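Long-range contact in arginase (PDB 6VSS), which hydrolyses L-arginine to urea and L-ornithine with two manganese ions per subunit, and also forms putrescine from agmatine: residues Lys256-Val270 and Leu298-Glu312. Residues are numbered along the deposited sequence; the frame is centred on the assembly and turned at random.
Sequences KLGEGVKGVYVSIDV and LQNLQGDIVGGDVVE. With MN (manganese (II) ion), chain J; MN (manganese (II) ion), chain I.
Val264 to Asp269 run beside Ile305 to Val311 as parallel strands, axes 6° apart, with a beta bulge at Val306 that shifts the register between Val264-Ile305 and Tyr265-Gly307. Backbone bonds continue past it to Val270 N, 3.1 Å from Val311 O. With CG anti to the backbone N (chi1 -176°), the Tyr265 ring lies over the neighbouring strand at its glycines: Gly308 CA makes a CH-pi contact over one face, 3.9 Å from the centroid. Asp309 OD2 sits at the ring's edge, in plane, and accepts a hydrogen bond from Tyr265 OH modelled at a very short, doubtful 2.4 Å; ring and carboxylate planes are 62° apart. Asp309 OD1 is met on its syn side by Ser267 OG at 2.9 Å; together with Ser163, which also bonds Asp309 OD2, these contacts probably hold the carboxylate's rotation. On the opposite sheet face, Val266 CG2 meets Leu301 CD2 tip to tip at 4.2 Å and Val266 CG1 touches Leu298 CD1, packing the last turn of helix 291-300 and the residue after it against the strand in a beta-alpha-beta unit. Asp269 OD2 bridges both manganese ions, 2.2 Å from the one that His160 also binds and 2.1 Å from the other. Ser267 OG also hydrogen-bonds His160 NE2, remote from the metal-binding ND1, so the buried Asp309-Ser267-His160 chain is probably a second shell that orients this ligand and may polarise its imidazole.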
ATOM      1  N   LYS B 256     -41.834  -0.755  -4.449  1.00 38.31           N
ATOM      2  CA  LYS B 256     -42.802   0.092  -3.725  1.00 40.14           C
ATOM      3  C   LYS B 256     -43.054  -0.576  -2.381  1.00 37.72           C
ATOM      4  O   LYS B 256     -43.700  -1.630  -2.337  1.00 36.30           O
ATOM      5  CB  LYS B 256     -44.067   0.273  -4.567  1.00 43.46           C
ATOM      6  CG  LYS B 256     -43.751   0.619  -6.021  1.00 48.06           C
ATOM      7  CD  LYS B 256     -44.925   0.928  -7.002  1.00 49.59           C
ATOM      8  CE  LYS B 256     -44.388   1.037  -8.413  1.00 50.03           C
ATOM      9  NZ  LYS B 256     -45.339   1.710  -9.322  1.00 54.25           N
ATOM     10  N   LEU B 257     -42.473  -0.026  -1.330  1.00 36.01           N
ATOM     11  CA  LEU B 257     -42.430  -0.763  -0.049  1.00 37.07           C
ATOM     12  C   LEU B 257     -43.265   0.012   0.942  1.00 36.03           C
ATOM     13  O   LEU B 257     -43.475   1.189   0.715  1.00 36.95           O
ATOM     14  CB  LEU B 257     -40.989  -0.945   0.449  1.00 36.10           C
ATOM     15  CG  LEU B 257     -40.090  -1.935  -0.312  1.00 36.65           C
ATOM     16  CD1 LEU B 257     -38.756  -2.143   0.424  1.00 36.25           C
ATOM     17  CD2 LEU B 257     -40.728  -3.287  -0.495  1.00 36.85           C
ATOM     18  N   GLY B 258     -43.701  -0.653   1.998  1.00 36.81           N
ATOM     19  CA  GLY B 258     -44.287   0.016   3.163  1.00 38.21           C
ATOM     20  C   GLY B 258     -45.792   0.215   3.017  1.00 39.91           C
ATOM     21  O   GLY B 258     -46.404   0.672   3.988  1.00 39.16           O
ATOM     22  N   GLU B 259     -46.394  -0.112   1.882  1.00 42.20           N
ATOM     23  CA  GLU B 259     -47.845   0.182   1.712  1.00 45.52           C
ATOM     24  C   GLU B 259     -48.627  -0.686   2.699  1.00 42.90           C
ATOM     25  O   GLU B 259     -48.601  -1.939   2.557  1.00 42.50           O
ATOM     26  CB  GLU B 259     -48.260   0.074   0.247  1.00 51.51           C
ATOM     27  CG  GLU B 259     -47.642   1.190  -0.611  1.00 58.06           C
ATOM     28  CD  GLU B 259     -48.265   1.439  -1.987  1.00 66.39           C
ATOM     29  OE1 GLU B 259     -49.386   2.035  -2.045  1.00 71.24           O
ATOM     30  OE2 GLU B 259     -47.628   1.057  -3.012  1.00 72.40           O
ATOM     31  N   GLY B 260     -49.224  -0.034   3.699  1.00 42.22           N
ATOM     32  CA  GLY B 260     -50.114  -0.643   4.713  1.00 42.86           C
ATOM     33  C   GLY B 260     -49.355  -1.076   5.962  1.00 44.88           C
ATOM     34  O   GLY B 260     -49.939  -1.799   6.780  1.00 42.67           O
ATOM     35  N   VAL B 261     -48.071  -0.722   6.109  1.00 41.74           N
ATOM     36  CA  VAL B 261     -47.388  -0.931   7.413  1.00 42.83           C
ATOM     37  C   VAL B 261     -46.840   0.431   7.802  1.00 42.83           C
ATOM     38  O   VAL B 261     -47.229   1.404   7.177  1.00 44.01           O
ATOM     39  CB  VAL B 261     -46.324  -2.043   7.376  1.00 42.45           C
ATOM     40  CG1 VAL B 261     -46.942  -3.409   7.191  1.00 41.81           C
ATOM     41  CG2 VAL B 261     -45.256  -1.794   6.307  1.00 43.16           C
ATOM     42  N   LYS B 262     -45.973   0.520   8.794  1.00 43.76           N
ATOM     43  CA  LYS B 262     -45.642   1.823   9.408  1.00 40.79           C
ATOM     44  C   LYS B 262     -44.591   2.540   8.559  1.00 41.16           C
ATOM     45  O   LYS B 262     -44.337   3.726   8.804  1.00 42.19           O
ATOM     46  CB  LYS B 262     -45.223   1.562  10.853  1.00 40.94           C
ATOM     47  CG  LYS B 262     -46.303   0.924  11.708  1.00 41.18           C
ATOM     48  CD  LYS B 262     -47.561   1.776  11.698  1.00 43.35           C
ATOM     49  CE  LYS B 262     -48.722   1.221  12.501  1.00 44.92           C
ATOM     50  NZ  LYS B 262     -49.999   1.830  12.051  1.00 47.61           N
ATOM     51  N   GLY B 263     -43.986   1.864   7.590  1.00 41.00           N
ATOM     52  CA  GLY B 263     -43.044   2.512   6.666  1.00 38.88           C
ATOM     53  C   GLY B 263     -41.910   1.582   6.287  1.00 38.67           C
ATOM     54  O   GLY B 263     -42.055   0.332   6.470  1.00 33.84           O
ATOM     55  N   VAL B 264     -40.835   2.195   5.770  1.00 35.94           N
ATOM     56  CA  VAL B 264     -39.718   1.496   5.084  1.00 36.33           C
ATOM     57  C   VAL B 264     -38.410   1.795   5.824  1.00 34.07           C
ATOM     58  O   VAL B 264     -38.077   2.996   6.022  1.00 34.15           O
ATOM     59  CB  VAL B 264     -39.626   1.879   3.591  1.00 37.52           C
ATOM     60  CG1 VAL B 264     -38.506   1.104   2.899  1.00 37.09           C
ATOM     61  CG2 VAL B 264     -40.963   1.623   2.864  1.00 37.93           C
ATOM     62  N   TYR B 265     -37.663   0.741   6.151  1.00 32.94           N
ATOM     63  CA  TYR B 265     -36.284   0.840   6.715  1.00 31.09           C
ATOM     64  C   TYR B 265     -35.270   0.338   5.679  1.00 29.84           C
ATOM     65  O   TYR B 265     -35.539  -0.749   5.074  1.00 29.22           O
ATOM     66  CB  TYR B 265     -36.206   0.027   7.998  1.00 31.24           C
ATOM     67  CG  TYR B 265     -34.878   0.151   8.680  1.00 31.51           C
ATOM     68  CD1 TYR B 265     -33.814  -0.700   8.387  1.00 32.60           C
ATOM     69  CD2 TYR B 265     -34.687   1.148   9.614  1.00 31.60           C
ATOM     70  CE1 TYR B 265     -32.598  -0.573   9.050  1.00 31.91           C
ATOM     71  CE2 TYR B 265     -33.502   1.248  10.312  1.00 31.76           C
ATOM     72  CZ  TYR B 265     -32.443   0.420   9.998  1.00 30.51           C
ATOM     73  OH  TYR B 265     -31.287   0.603  10.682  1.00 31.34           O
ATOM     74  N   VAL B 266     -34.183   1.085   5.466  1.00 27.60           N
ATOM     75  CA  VAL B 266     -33.164   0.752   4.425  1.00 27.18           C
ATOM     76  C   VAL B 266     -31.827   0.437   5.086  1.00 26.19           C
ATOM     77  O   VAL B 266     -31.222   1.321   5.645  1.00 25.93           O
ATOM     78  CB  VAL B 266     -32.999   1.849   3.368  1.00 27.43           C
ATOM     79  CG1 VAL B 266     -31.971   1.412   2.326  1.00 26.73           C
ATOM     80  CG2 VAL B 266     -34.325   2.180   2.678  1.00 28.08           C
ATOM     81  N   SER B 267     -31.394  -0.813   5.035  1.00 25.83           N
ATOM     82  CA  SER B 267     -30.142  -1.283   5.667  1.00 25.00           C
ATOM     83  C   SER B 267     -29.115  -1.532   4.557  1.00 24.33           C
ATOM     84  O   SER B 267     -29.351  -2.408   3.685  1.00 24.14           O
ATOM     85  CB  SER B 267     -30.420  -2.503   6.458  1.00 25.30           C
ATOM     86  OG  SER B 267     -29.207  -3.035   6.990  1.00 26.56           O
ATOM     87  N   ILE B 268     -28.045  -0.779   4.522  1.00 23.59           N
ATOM     88  CA  ILE B 268     -26.979  -0.975   3.491  1.00 23.64           C
ATOM     89  C   ILE B 268     -25.734  -1.595   4.146  1.00 23.63           C
ATOM     90  O   ILE B 268     -25.008  -0.872   4.922  1.00 22.66           O
ATOM     91  CB  ILE B 268     -26.678   0.337   2.763  1.00 24.18           C
ATOM     92  CG1 ILE B 268     -27.986   1.087   2.441  1.00 24.71           C
ATOM     93  CG2 ILE B 268     -25.803   0.027   1.544  1.00 24.90           C
ATOM     94  CD1 ILE B 268     -27.869   2.298   1.566  1.00 24.76           C
ATOM     95  N   ASP B 269     -25.462  -2.876   3.848  1.00 23.51           N
ATOM     96  CA  ASP B 269     -24.149  -3.482   4.185  1.00 24.21           C
ATOM     97  C   ASP B 269     -23.163  -3.162   3.040  1.00 24.13           C
ATOM     98  O   ASP B 269     -23.460  -3.449   1.898  1.00 24.33           O
ATOM     99  CB  ASP B 269     -24.342  -4.947   4.548  1.00 25.48           C
ATOM    100  CG  ASP B 269     -23.066  -5.679   4.945  1.00 26.13           C
ATOM    101  OD1 ASP B 269     -21.985  -5.193   4.518  1.00 25.46           O
ATOM    102  OD2 ASP B 269     -23.179  -6.785   5.516  1.00 30.28           O
ATOM    103  N   VAL B 270     -22.086  -2.426   3.343  1.00 23.66           N
ATOM    104  CA  VAL B 270     -21.056  -1.981   2.352  1.00 23.60           C
ATOM    105  C   VAL B 270     -20.524  -3.212   1.594  1.00 22.88           C
ATOM    106  O   VAL B 270     -20.158  -3.039   0.426  1.00 22.36           O
ATOM    107  CB  VAL B 270     -19.911  -1.205   3.028  1.00 24.46           C
ATOM    108  CG1 VAL B 270     -18.834  -0.780   2.011  1.00 24.98           C
ATOM    109  CG2 VAL B 270     -20.443   0.018   3.756  1.00 24.43           C
ATOM    110  N   LEU B 298     -32.269   2.764  -5.222  1.00 34.71           N
ATOM    111  CA  LEU B 298     -32.590   3.669  -4.097  1.00 36.62           C
ATOM    112  C   LEU B 298     -33.295   4.903  -4.654  1.00 36.79           C
ATOM    113  O   LEU B 298     -34.322   5.357  -4.062  1.00 34.86           O
ATOM    114  CB  LEU B 298     -31.267   3.989  -3.394  1.00 38.78           C
ATOM    115  CG  LEU B 298     -31.371   4.612  -2.023  1.00 40.82           C
ATOM    116  CD1 LEU B 298     -32.282   3.803  -1.103  1.00 42.50           C
ATOM    117  CD2 LEU B 298     -29.983   4.739  -1.446  1.00 42.24           C
ATOM    118  N   GLN B 299     -32.809   5.372  -5.803  1.00 36.87           N
ATOM    119  CA  GLN B 299     -33.361   6.533  -6.523  1.00 38.08           C
ATOM    120  C   GLN B 299     -34.780   6.183  -6.966  1.00 39.28           C
ATOM    121  O   GLN B 299     -35.649   7.039  -6.879  1.00 41.00           O
ATOM    122  CB  GLN B 299     -32.402   6.977  -7.646  1.00 38.67           C
ATOM    123  CG  GLN B 299     -31.144   7.644  -7.075  1.00 40.07           C
ATOM    124  CD  GLN B 299     -30.066   8.027  -8.073  1.00 42.85           C
ATOM    125  OE1 GLN B 299     -30.103   7.630  -9.241  1.00 43.77           O
ATOM    126  NE2 GLN B 299     -29.089   8.812  -7.625  1.00 45.75           N
ATOM    127  N   ASN B 300     -35.046   4.942  -7.313  1.00 39.54           N
ATOM    128  CA  ASN B 300     -36.358   4.518  -7.846  1.00 40.45           C
ATOM    129  C   ASN B 300     -37.299   4.111  -6.706  1.00 39.43           C
ATOM    130  O   ASN B 300     -38.477   4.050  -6.949  1.00 37.19           O
ATOM    131  CB  ASN B 300     -36.179   3.392  -8.865  1.00 43.49           C
ATOM    132  CG  ASN B 300     -35.806   3.901 -10.243  1.00 45.78           C
ATOM    133  OD1 ASN B 300     -36.606   4.574 -10.893  1.00 51.08           O
ATOM    134  ND2 ASN B 300     -34.615   3.582 -10.708  1.00 46.45           N
ATOM    135  N   LEU B 301     -36.817   3.900  -5.486  1.00 38.71           N
ATOM    136  CA  LEU B 301     -37.637   3.258  -4.415  1.00 38.80           C
ATOM    137  C   LEU B 301     -38.788   4.174  -3.998  1.00 39.47           C
ATOM    138  O   LEU B 301     -38.531   5.340  -3.769  1.00 37.99           O
ATOM    139  CB  LEU B 301     -36.781   2.954  -3.186  1.00 38.17           C
ATOM    140  CG  LEU B 301     -37.564   2.444  -1.978  1.00 38.22           C
ATOM    141  CD1 LEU B 301     -38.002   1.021  -2.211  1.00 38.00           C
ATOM    142  CD2 LEU B 301     -36.724   2.528  -0.709  1.00 38.31           C
ATOM    143  N   GLN B 302     -39.998   3.621  -3.889  1.00 40.21           N
ATOM    144  CA  GLN B 302     -41.188   4.304  -3.338  1.00 40.62           C
ATOM    145  C   GLN B 302     -41.485   3.742  -1.953  1.00 37.88           C
ATOM    146  O   GLN B 302     -41.347   2.534  -1.718  1.00 39.11           O
ATOM    147  CB  GLN B 302     -42.376   4.133  -4.304  1.00 42.91           C
ATOM    148  CG  GLN B 302     -42.075   4.781  -5.651  1.00 45.39           C
ATOM    149  CD  GLN B 302     -43.146   4.701  -6.705  1.00 47.73           C
ATOM    150  OE1 GLN B 302     -43.751   3.660  -6.949  1.00 49.68           O
ATOM    151  NE2 GLN B 302     -43.340   5.819  -7.371  1.00 48.89           N
ATOM    152  N   GLY B 303     -41.961   4.601  -1.085  1.00 35.95           N
ATOM    153  CA  GLY B 303     -42.302   4.256   0.301  1.00 34.89           C
ATOM    154  C   GLY B 303     -41.821   5.355   1.227  1.00 34.57           C
ATOM    155  O   GLY B 303     -40.913   6.144   0.881  1.00 32.22           O
ATOM    156  N   ASP B 304     -42.461   5.441   2.373  1.00 35.17           N
ATOM    157  CA  ASP B 304     -42.090   6.371   3.448  1.00 35.41           C
ATOM    158  C   ASP B 304     -40.897   5.753   4.176  1.00 33.26           C
ATOM    159  O   ASP B 304     -41.111   4.871   5.023  1.00 32.73           O
ATOM    160  CB  ASP B 304     -43.332   6.569   4.318  1.00 37.02           C
ATOM    161  CG  ASP B 304     -43.104   7.514   5.456  1.00 37.88           C
ATOM    162  OD1 ASP B 304     -42.144   8.297   5.334  1.00 38.04           O
ATOM    163  OD2 ASP B 304     -43.841   7.384   6.480  1.00 41.37           O
ATOM    164  N   ILE B 305     -39.681   6.220   3.885  1.00 33.36           N
ATOM    165  CA  ILE B 305     -38.446   5.829   4.623  1.00 30.61           C
ATOM    166  C   ILE B 305     -38.429   6.468   6.022  1.00 29.25           C
ATOM    167  O   ILE B 305     -38.309   7.724   6.164  1.00 28.40           O
ATOM    168  CB  ILE B 305     -37.180   6.132   3.813  1.00 31.05           C
ATOM    169  CG1 ILE B 305     -37.302   5.581   2.395  1.00 31.90           C
ATOM    170  CG2 ILE B 305     -35.967   5.567   4.532  1.00 30.02           C
ATOM    171  CD1 ILE B 305     -36.302   6.166   1.447  1.00 33.31           C
ATOM    172  N   VAL B 306     -38.533   5.592   7.026  1.00 28.49           N
ATOM    173  CA  VAL B 306     -38.599   5.946   8.473  1.00 29.60           C
ATOM    174  C   VAL B 306     -37.239   5.758   9.168  1.00 29.73           C
ATOM    175  O   VAL B 306     -36.984   6.379  10.219  1.00 30.01           O
ATOM    176  CB  VAL B 306     -39.721   5.178   9.186  1.00 29.00           C
ATOM    177  CG1 VAL B 306     -41.023   5.475   8.496  1.00 30.72           C
ATOM    178  CG2 VAL B 306     -39.497   3.691   9.243  1.00 29.07           C
ATOM    179  N   GLY B 307     -36.355   4.927   8.625  1.00 31.83           N
ATOM    180  CA  GLY B 307     -34.994   4.815   9.156  1.00 29.40           C
ATOM    181  C   GLY B 307     -34.083   4.108   8.188  1.00 29.26           C
ATOM    182  O   GLY B 307     -34.562   3.559   7.202  1.00 28.23           O
ATOM    183  N   GLY B 308     -32.804   4.005   8.549  1.00 28.52           N
ATOM    184  CA  GLY B 308     -31.838   3.336   7.684  1.00 29.36           C
ATOM    185  C   GLY B 308     -30.512   3.175   8.387  1.00 28.90           C
ATOM    186  O   GLY B 308     -30.321   3.710   9.463  1.00 27.95           O
ATOM    187  N   ASP B 309     -29.627   2.405   7.793  1.00 28.78           N
ATOM    188  CA  ASP B 309     -28.286   2.207   8.371  1.00 27.44           C
ATOM    189  C   ASP B 309     -27.293   1.949   7.236  1.00 25.76           C
ATOM    190  O   ASP B 309     -27.676   1.592   6.090  1.00 27.37           O
ATOM    191  CB  ASP B 309     -28.328   1.189   9.506  1.00 27.78           C
ATOM    192  CG  ASP B 309     -28.679  -0.195   9.054  1.00 29.52           C
ATOM    193  OD1 ASP B 309     -27.994  -0.676   8.110  1.00 28.21           O
ATOM    194  OD2 ASP B 309     -29.588  -0.810   9.689  1.00 30.80           O
ATOM    195  N   VAL B 310     -26.063   2.291   7.508  1.00 23.69           N
ATOM    196  CA  VAL B 310     -24.902   1.951   6.661  1.00 22.49           C
ATOM    197  C   VAL B 310     -23.867   1.283   7.558  1.00 21.74           C
ATOM    198  O   VAL B 310     -23.413   1.957   8.460  1.00 21.13           O
ATOM    199  CB  VAL B 310     -24.357   3.176   5.933  1.00 22.32           C
ATOM    200  CG1 VAL B 310     -23.183   2.770   5.044  1.00 22.03           C
ATOM    201  CG2 VAL B 310     -25.459   3.827   5.114  1.00 22.65           C
ATOM    202  N   VAL B 311     -23.612  -0.024   7.339  1.00 21.55           N
ATOM    203  CA  VAL B 311     -22.846  -0.922   8.232  1.00 22.10           C
ATOM    204  C   VAL B 311     -21.694  -1.589   7.498  1.00 22.23           C
ATOM    205  O   VAL B 311     -21.734  -1.586   6.273  1.00 21.12           O
ATOM    206  CB  VAL B 311     -23.773  -1.957   8.863  1.00 22.73           C
ATOM    207  CG1 VAL B 311     -24.852  -1.221   9.655  1.00 23.19           C
ATOM    208  CG2 VAL B 311     -24.395  -2.904   7.864  1.00 23.15           C
ATOM    209  N   GLU B 312     -20.726  -2.050   8.304  1.00 21.91           N
ATOM    210  CA  GLU B 312     -19.669  -2.988   7.939  1.00 22.30           C
ATOM    211  C   GLU B 312     -18.600  -2.237   7.106  1.00 22.37           C
ATOM    212  O   GLU B 312     -17.647  -2.907   6.673  1.00 22.21           O
ATOM    213  CB  GLU B 312     -20.251  -4.184   7.161  1.00 22.78           C
ATOM    214  CG  GLU B 312     -21.065  -5.178   7.990  1.00 23.31           C
ATOM    215  CD  GLU B 312     -20.350  -6.138   8.919  1.00 24.17           C
ATOM    216  OE1 GLU B 312     -21.011  -6.610   9.901  1.00 25.24           O
ATOM    217  OE2 GLU B 312     -19.146  -6.370   8.729  1.00 24.98           O
TER
HETATM  218 MN    MN J 402     -24.683  -7.926   6.726  1.00 34.73          MN
HETATM  219 MN    MN I 401     -22.346  -8.583   4.761  1.00 29.23          MN
HETATM  220  O   HOH W   1     -44.475   3.386   2.498  1.00 41.80           O
HETATM  221  O   HOH W   2     -23.456  -9.543   6.354  1.00 29.70           O